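Ribosomal RNA small subunit methyltransferase Nep1 (Archaeoglobus fulgidus, PDB 3O7B) probably methylates N1 of a specific pseudouridine in 16S ribosomal RNA, using S-adenosylmethionine as methyl donor, and acts as a homodimer in ribosome biogenesis. Local coordinates at residues F30-A35 against Y226-V231; D168-R173 against E183-D188. One frame throughout, in Å; residues are numbered along the deposited sequence.

Contact 1: F30-A35 against Y226-V231; sequences FVFLEA and YVTSRV. With SAH (S-adenosyl-L-homocysteine), chain C.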
loop_
_atom_site.group_PDB
_atom_site.type_symbol
_atom_site.label_atom_id
_atom_site.label_comp_id
_atom_site.label_asym_id
_atom_site.label_seq_id
_atom_site.Cartn_x
_atom_site.Cartn_y
_atom_site.Cartn_z
ATOM N N PHE A 30 -6.637 16.506 0.254
ATOM C CA PHE A 30 -7.123 15.187 0.588
ATOM C C PHE A 30 -7.063 15.023 2.081
ATOM O O PHE A 30 -6.047 15.390 2.701
ATOM C CB PHE A 30 -6.236 14.112 -0.052
ATOM C CG PHE A 30 -6.496 13.892 -1.508
ATOM C CD1 PHE A 30 -7.167 12.739 -1.942
ATOM C CD2 PHE A 30 -6.043 14.811 -2.465
ATOM C CE1 PHE A 30 -7.379 12.507 -3.300
ATOM C CE2 PHE A 30 -6.274 14.580 -3.838
ATOM C CZ PHE A 30 -6.945 13.434 -4.235
ATOM N N VAL A 31 -8.156 14.534 2.672
ATOM C CA VAL A 31 -8.248 14.344 4.099
ATOM C C VAL A 31 -8.625 12.906 4.392
ATOM O O VAL A 31 -9.709 12.446 3.996
ATOM C CB VAL A 31 -9.320 15.288 4.752
ATOM C CG1 VAL A 31 -9.309 15.156 6.252
ATOM C CG2 VAL A 31 -9.096 16.726 4.308
ATOM N N PHE A 32 -7.754 12.189 5.098
ATOM C CA PHE A 32 -8.097 10.863 5.581
ATOM C C PHE A 32 -8.776 10.989 6.912
ATOM O O PHE A 32 -8.244 11.629 7.827
ATOM C CB PHE A 32 -6.856 9.962 5.618
ATOM C CG PHE A 32 -6.293 9.709 4.243
ATOM C CD1 PHE A 32 -6.971 8.886 3.352
ATOM C CD2 PHE A 32 -5.115 10.340 3.822
ATOM C CE1 PHE A 32 -6.501 8.696 2.046
ATOM C CE2 PHE A 32 -4.627 10.132 2.513
ATOM C CZ PHE A 32 -5.327 9.303 1.639
ATOM N N LEU A 33 -9.969 10.418 6.995
ATOM C CA LEU A 33 -10.847 10.589 8.169
ATOM C C LEU A 33 -10.803 9.434 9.123
ATOM O O LEU A 33 -10.781 8.255 8.715
ATOM C CB LEU A 33 -12.292 10.789 7.713
ATOM C CG LEU A 33 -12.596 12.039 6.914
ATOM C CD1 LEU A 33 -14.075 12.017 6.549
ATOM C CD2 LEU A 33 -12.256 13.329 7.703
ATOM N N GLU A 34 -10.820 9.752 10.417
ATOM C CA GLU A 34 -10.861 8.746 11.474
ATOM C C GLU A 34 -9.754 7.708 11.278
ATOM O O GLU A 34 -9.960 6.496 11.458
ATOM C CB GLU A 34 -12.248 8.091 11.565
ATOM C CG GLU A 34 -13.326 9.070 12.043
ATOM C CD GLU A 34 -14.682 8.436 12.154
ATOM O OE1 GLU A 34 -14.762 7.192 12.240
ATOM O OE2 GLU A 34 -15.672 9.207 12.175
ATOM N N ALA A 35 -8.562 8.198 10.941
ATOM C CA ALA A 35 -7.437 7.275 10.747
ATOM C C ALA A 35 -7.123 6.557 12.041
ATOM O O ALA A 35 -7.151 7.135 13.145
ATOM C CB ALA A 35 -6.227 7.995 10.220
ATOM N N TYR A 226 -8.300 1.216 -2.282
ATOM C CA TYR A 226 -8.932 1.228 -3.582
ATOM C C TYR A 226 -9.640 2.567 -3.881
ATOM O O TYR A 226 -9.530 3.117 -4.968
ATOM C CB TYR A 226 -9.904 0.043 -3.729
ATOM C CG TYR A 226 -10.580 0.068 -5.063
ATOM C CD1 TYR A 226 -9.914 -0.402 -6.217
ATOM C CD2 TYR A 226 -11.848 0.613 -5.203
ATOM C CE1 TYR A 226 -10.534 -0.340 -7.470
ATOM C CE2 TYR A 226 -12.479 0.675 -6.449
ATOM C CZ TYR A 226 -11.813 0.198 -7.576
ATOM O OH TYR A 226 -12.457 0.266 -8.796
ATOM N N VAL A 227 -10.352 3.093 -2.883
ATOM C CA VAL A 227 -11.039 4.375 -3.040
ATOM C C VAL A 227 -10.032 5.495 -3.289
ATOM O O VAL A 227 -10.201 6.310 -4.187
ATOM C CB VAL A 227 -11.907 4.676 -1.804
ATOM C CG1 VAL A 227 -12.492 6.076 -1.899
ATOM C CG2 VAL A 227 -13.042 3.650 -1.710
ATOM N N THR A 228 -8.937 5.479 -2.530
ATOM C CA THR A 228 -7.864 6.449 -2.759
ATOM C C THR A 228 -7.350 6.371 -4.201
ATOM O O THR A 228 -7.193 7.377 -4.877
ATOM C CB THR A 228 -6.701 6.238 -1.775
ATOM O OG1 THR A 228 -7.189 6.378 -0.426
ATOM C CG2 THR A 228 -5.605 7.264 -1.994
ATOM N N SER A 229 -7.091 5.141 -4.649
ATOM C CA SER A 229 -6.604 4.926 -6.013
ATOM C C SER A 229 -7.577 5.451 -7.072
ATOM O O SER A 229 -7.195 6.199 -7.987
ATOM C CB SER A 229 -6.362 3.431 -6.205
ATOM O OG SER A 229 -5.967 3.166 -7.550
ATOM N N ARG A 230 -8.846 5.062 -6.964
ATOM C CA ARG A 230 -9.845 5.472 -7.948
ATOM C C ARG A 230 -10.050 6.982 -7.945
ATOM O O ARG A 230 -10.094 7.605 -9.003
ATOM C CB ARG A 230 -11.166 4.755 -7.711
ATOM C CG ARG A 230 -12.196 5.058 -8.785
ATOM C CD ARG A 230 -13.013 3.812 -9.088
ATOM N NE ARG A 230 -14.305 4.129 -9.691
ATOM C CZ ARG A 230 -15.344 3.298 -9.700
ATOM N NH1 ARG A 230 -15.240 2.089 -9.146
ATOM N NH2 ARG A 230 -16.489 3.676 -10.263
ATOM N N VAL A 231 -10.150 7.574 -6.752
ATOM C CA VAL A 231 -10.374 9.007 -6.696
ATOM C C VAL A 231 -9.163 9.792 -7.190
ATOM O O VAL A 231 -9.301 10.774 -7.916
ATOM C CB VAL A 231 -10.788 9.437 -5.279
ATOM C CG1 VAL A 231 -10.972 10.948 -5.195
ATOM C CG2 VAL A 231 -12.106 8.746 -4.863
HETATM N N SAH C . -17.811 1.976 6.302
HETATM C CA SAH C . -16.955 0.850 5.827
HETATM C CB SAH C . -15.650 0.834 6.613
HETATM C CG SAH C . -14.607 1.805 6.064
HETATM S SD SAH C . -14.185 1.490 4.324
HETATM C C SAH C . -17.664 -0.497 5.931
HETATM O O SAH C . -18.849 -0.556 6.265
HETATM C "C5'" SAH C . -12.994 2.805 3.948
HETATM C "C4'" SAH C . -13.511 4.072 3.276
HETATM O "O4'" SAH C . -13.674 3.900 1.881
HETATM C "C3'" SAH C . -14.880 4.533 3.740
HETATM O "O3'" SAH C . -14.819 5.181 4.986
HETATM C "C2'" SAH C . -15.281 5.446 2.611
HETATM O "O2'" SAH C . -14.635 6.716 2.737
HETATM C "C1'" SAH C . -14.706 4.743 1.395
HETATM N N9 SAH C . -15.646 3.873 0.638
HETATM C C8 SAH C . -15.868 2.526 0.817
HETATM N N7 SAH C . -16.769 2.113 -0.112
HETATM C C5 SAH C . -17.094 3.165 -0.892
HETATM C C6 SAH C . -17.956 3.314 -1.972
HETATM N N6 SAH C . -18.664 2.276 -2.448
HETATM N N1 SAH C . -18.079 4.542 -2.579
HETATM C C2 SAH C . -17.375 5.633 -2.104
HETATM N N3 SAH C . -16.529 5.480 -1.029
HETATM C C4 SAH C . -16.398 4.279 -0.425
#

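Contact 2: D168-R173 against E183-D188; sequences DVLLFR and ELLDGD. With SAH (S-adenosyl-L-homocysteine), chain C.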
loop_
_atom_site.group_PDB
_atom_site.type_symbol
_atom_site.label_atom_id
_atom_site.label_comp_id
_atom_site.label_asym_id
_atom_site.label_seq_id
_atom_site.Cartn_x
_atom_site.Cartn_y
_atom_site.Cartn_z
ATOM N N ASP A 168 -14.792 22.735 -1.240
ATOM C CA ASP A 168 -16.003 21.909 -1.438
ATOM C C ASP A 168 -15.731 20.495 -0.908
ATOM O O ASP A 168 -14.919 19.761 -1.496
ATOM C CB ASP A 168 -16.328 21.799 -2.933
ATOM C CG ASP A 168 -16.876 23.085 -3.528
ATOM O OD1 ASP A 168 -17.573 23.825 -2.810
ATOM O OD2 ASP A 168 -16.620 23.323 -4.735
ATOM N N VAL A 169 -16.391 20.107 0.173
ATOM C CA VAL A 169 -16.163 18.804 0.780
ATOM C C VAL A 169 -16.846 17.705 -0.005
ATOM O O VAL A 169 -18.080 17.753 -0.233
ATOM C CB VAL A 169 -16.608 18.739 2.259
ATOM C CG1 VAL A 169 -16.442 17.326 2.812
ATOM C CG2 VAL A 169 -15.811 19.730 3.089
ATOM N N LEU A 170 -16.068 16.703 -0.417
ATOM C CA LEU A 170 -16.587 15.519 -1.095
ATOM C C LEU A 170 -16.324 14.337 -0.190
ATOM O O LEU A 170 -15.157 13.976 0.030
ATOM C CB LEU A 170 -15.896 15.352 -2.448
ATOM C CG LEU A 170 -15.884 16.547 -3.388
ATOM C CD1 LEU A 170 -15.049 16.228 -4.626
ATOM C CD2 LEU A 170 -17.325 16.939 -3.803
ATOM N N LEU A 171 -17.370 13.778 0.409
ATOM C CA LEU A 171 -17.239 12.658 1.326
ATOM C C LEU A 171 -17.542 11.382 0.565
ATOM O O LEU A 171 -18.649 11.190 0.053
ATOM C CB LEU A 171 -18.197 12.782 2.521
ATOM C CG LEU A 171 -18.150 11.639 3.523
ATOM C CD1 LEU A 171 -16.766 11.562 4.205
ATOM C CD2 LEU A 171 -19.256 11.766 4.570
ATOM N N PHE A 172 -16.547 10.514 0.466
ATOM C CA PHE A 172 -16.745 9.257 -0.239
ATOM C C PHE A 172 -17.345 8.234 0.709
ATOM O O PHE A 172 -16.774 7.916 1.747
ATOM C CB PHE A 172 -15.427 8.834 -0.914
ATOM C CG PHE A 172 -15.124 9.673 -2.118
ATOM C CD1 PHE A 172 -15.586 9.297 -3.390
ATOM C CD2 PHE A 172 -14.478 10.897 -1.993
ATOM C CE1 PHE A 172 -15.389 10.115 -4.500
ATOM C CE2 PHE A 172 -14.269 11.718 -3.099
ATOM C CZ PHE A 172 -14.733 11.326 -4.360
ATOM N N ARG A 173 -18.564 7.787 0.383
ATOM C CA ARG A 173 -19.233 6.722 1.136
ATOM C C ARG A 173 -20.112 5.943 0.175
ATOM O O ARG A 173 -20.656 6.507 -0.775
ATOM C CB ARG A 173 -20.151 7.215 2.272
ATOM C CG ARG A 173 -20.194 8.673 2.584
ATOM C CD ARG A 173 -21.438 8.982 3.444
ATOM N NE ARG A 173 -21.481 8.228 4.694
ATOM C CZ ARG A 173 -22.217 8.565 5.755
ATOM N NH1 ARG A 173 -22.988 9.648 5.733
ATOM N NH2 ARG A 173 -22.175 7.822 6.847
ATOM N N GLU A 183 -17.329 17.671 -12.949
ATOM C CA GLU A 183 -18.117 18.629 -12.173
ATOM C C GLU A 183 -17.700 18.620 -10.702
ATOM O O GLU A 183 -17.574 19.682 -10.084
ATOM C CB GLU A 183 -19.621 18.346 -12.305
ATOM C CG GLU A 183 -20.119 18.149 -13.746
ATOM C CD GLU A 183 -19.750 19.297 -14.681
ATOM O OE1 GLU A 183 -19.996 20.474 -14.326
ATOM O OE2 GLU A 183 -19.218 19.016 -15.778
ATOM N N LEU A 184 -17.487 17.421 -10.156
ATOM C CA LEU A 184 -17.127 17.235 -8.745
ATOM C C LEU A 184 -15.795 17.867 -8.383
ATOM O O LEU A 184 -15.678 18.563 -7.373
ATOM C CB LEU A 184 -17.042 15.748 -8.409
ATOM C CG LEU A 184 -18.276 14.926 -8.064
ATOM C CD1 LEU A 184 -17.823 13.532 -7.654
ATOM C CD2 LEU A 184 -19.095 15.567 -6.957
ATOM N N LEU A 185 -14.795 17.601 -9.217
ATOM C CA LEU A 185 -13.426 18.031 -8.961
ATOM C C LEU A 185 -13.121 19.302 -9.749
ATOM O O LEU A 185 -12.083 19.410 -10.406
ATOM C CB LEU A 185 -12.445 16.903 -9.300
ATOM C CG LEU A 185 -12.830 15.484 -8.855
ATOM C CD1 LEU A 185 -11.950 14.475 -9.548
ATOM C CD2 LEU A 185 -12.786 15.287 -7.339
ATOM N N ASP A 186 -14.039 20.250 -9.675
ATOM C CA ASP A 186 -13.885 21.518 -10.324
ATOM C C ASP A 186 -12.948 22.363 -9.496
ATOM O O ASP A 186 -11.764 22.189 -9.611
ATOM C CB ASP A 186 -15.223 22.225 -10.485
ATOM C CG ASP A 186 -15.261 23.163 -11.705
ATOM O OD1 ASP A 186 -14.250 23.225 -12.405
ATOM O OD2 ASP A 186 -16.288 23.841 -11.977
ATOM N N GLY A 187 -13.489 23.281 -8.686
ATOM C CA GLY A 187 -12.693 24.259 -7.927
ATOM C C GLY A 187 -11.856 23.645 -6.814
ATOM O O GLY A 187 -11.368 22.522 -6.942
ATOM N N ASP A 188 -11.685 24.392 -5.725
ATOM C CA ASP A 188 -10.979 23.888 -4.548
ATOM C C ASP A 188 -11.854 22.849 -3.850
ATOM O O ASP A 188 -12.936 23.186 -3.368
ATOM C CB ASP A 188 -10.681 25.029 -3.566
ATOM C CG ASP A 188 -9.747 26.090 -4.141
ATOM O OD1 ASP A 188 -9.090 25.830 -5.177
ATOM O OD2 ASP A 188 -9.676 27.188 -3.536
HETATM N N SAH C . -17.811 1.976 6.302
HETATM C CA SAH C . -16.955 0.850 5.827
HETATM C CB SAH C . -15.650 0.834 6.613
HETATM C CG SAH C . -14.607 1.805 6.064
HETATM S SD SAH C . -14.185 1.490 4.324
HETATM C C SAH C . -17.664 -0.497 5.931
HETATM O O SAH C . -18.849 -0.556 6.265
HETATM C "C5'" SAH C . -12.994 2.805 3.948
HETATM C "C4'" SAH C . -13.511 4.072 3.276
HETATM O "O4'" SAH C . -13.674 3.900 1.881
HETATM C "C3'" SAH C . -14.880 4.533 3.740
HETATM O "O3'" SAH C . -14.819 5.181 4.986
HETATM C "C2'" SAH C . -15.281 5.446 2.611
HETATM O "O2'" SAH C . -14.635 6.716 2.737
HETATM C "C1'" SAH C . -14.706 4.743 1.395
HETATM N N9 SAH C . -15.646 3.873 0.638
HETATM C C8 SAH C . -15.868 2.526 0.817
HETATM N N7 SAH C . -16.769 2.113 -0.112
HETATM C C5 SAH C . -17.094 3.165 -0.892
HETATM C C6 SAH C . -17.956 3.314 -1.972
HETATM N N6 SAH C . -18.664 2.276 -2.448
HETATM N N1 SAH C . -18.079 4.542 -2.579
HETATM C C2 SAH C . -17.375 5.633 -2.104
HETATM N N3 SAH C . -16.529 5.480 -1.029
HETATM C C4 SAH C . -16.398 4.279 -0.425
HETATM O O HOH W 1 -14.334 25.666 -3.942
#

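Contact 1: F30-A35 against Y226-V231
Phe30 and Phe32 reach from strand 28-35 to Thr228 and Val231 on helix 224-239, and the two backbones stay well apart: the nearest pair of alpha carbons, Phe30 and Thr228, is separated by 9.4 Å. No hydrogen bond joins the segments, and the gap is bridged by side chains alone. Phe32 uses the rim of its ring. CG stands anti to the carbonyl carbon (chi1 -65°), which swings the ring toward the helix although the side chain does not set out straight at it, and CE1 comes to 3.5 Å from Thr228 OG1. The hydroxyl oxygen sits in the ring plane, where the slightly positive C-H edge faces it. Thr228 CG2 is near the ring as well, at 4.2 Å from Phe32 CZ. The two side chains cross at about a right angle. Threonine suits this place because its hydroxyl also bonds back to the carbonyl O of Ser224, one turn earlier, so that a polar atom is accommodated in a buried interface. Farther along, the Phe30 ring meets Val231 obliquely, with CE1 4.4 Å from CG1, a looser apolar contact; Tyr235 packs edge-to-face with Phe30. Cys93 of helix 87-98 touches both Phe32 and Thr228. Val227 of helix 224-239 turns to the bound product instead: its CG2 is 3.5 Å from N9 of S-adenosylhomocysteine, and a small branched side chain fits against the flat adenine. The contact is thus largely apolar, its one hydroxyl satisfied within the helix, and it seats on the sheet a helix that also lines the cofactor pocket.

Contact 2: D168-R173 against E183-D188
Leu170 meets both Leu184 and Leu185, and these leucines form the apolar centre of the contact. Its two methyls divide the work: CD2 lies 3.9 Å from CD2 of Leu184, while CD1 packs against CD2 of Leu185 at 3.7 Å and also touches the carbonyl oxygen of Leu184. The side chains cross obliquely in both pairs. With CG anti to the carbonyl carbon (chi1 -52°), the forked end of Leu170 is carried to the place where helix 181-184 gives way to loop, and each methyl finds a partner of its own. Leu185 is the first residue to leave helical geometry there.

Where the strand begins, the contact turns polar. Asp168 N donates to Asp188 O over 2.9 Å, a nearly straight bond. A water donates to the same carbonyl oxygen, at 2.9 Å from Asp188 O, and weakly to OD2 of Asp168, a bridge suited to an exposed aspartate.

These elements belong to a beta-alpha-beta unit in which strand 168-172 leads through helix 181-184 into the parallel strand 189-194. The bond from Asp168 thus begins the pairing that Leu170 continues through backbone bonds to Ala190 and Cys192. Gly187, in the turn before strand 189-194, offers its carbonyl to Arg239, and Asp188 OD2 accepts from the backbone N of Met26.

At its far end the strand reaches the cofactor pocket. Phe172 O accepts a 2.6 Å hydrogen bond from ribose O2' of S-adenosylhomocysteine, and Phe172 CB lies 3.5 Å from adenine N3. Val191 and Val215, on the flanking strands, pack against the Phe172 side chain.

Overall arrangement
Contact 2 is nested in the chain between the two segments of contact 1, and their centres lie about 13 Å apart. Both reach one mixed sheet, in which strand 189-194 separates strand 28-35 from strand 168-172, all three running parallel. The contacts also touch: Val231 CG2 packs 3.6 Å from Phe172 CE1, and Leu33 meets Leu171 through methyls. Helix 224-239 thus spans from strand 28-35 toward strand 168-172, and S-adenosylhomocysteine is touched from both contacts, by Val227 and by Phe172. The pocket of this SPOUT-type methyltransferase is therefore built from parts distant in sequence, while Tyr226 and Ser229 of the same helix meet the second subunit.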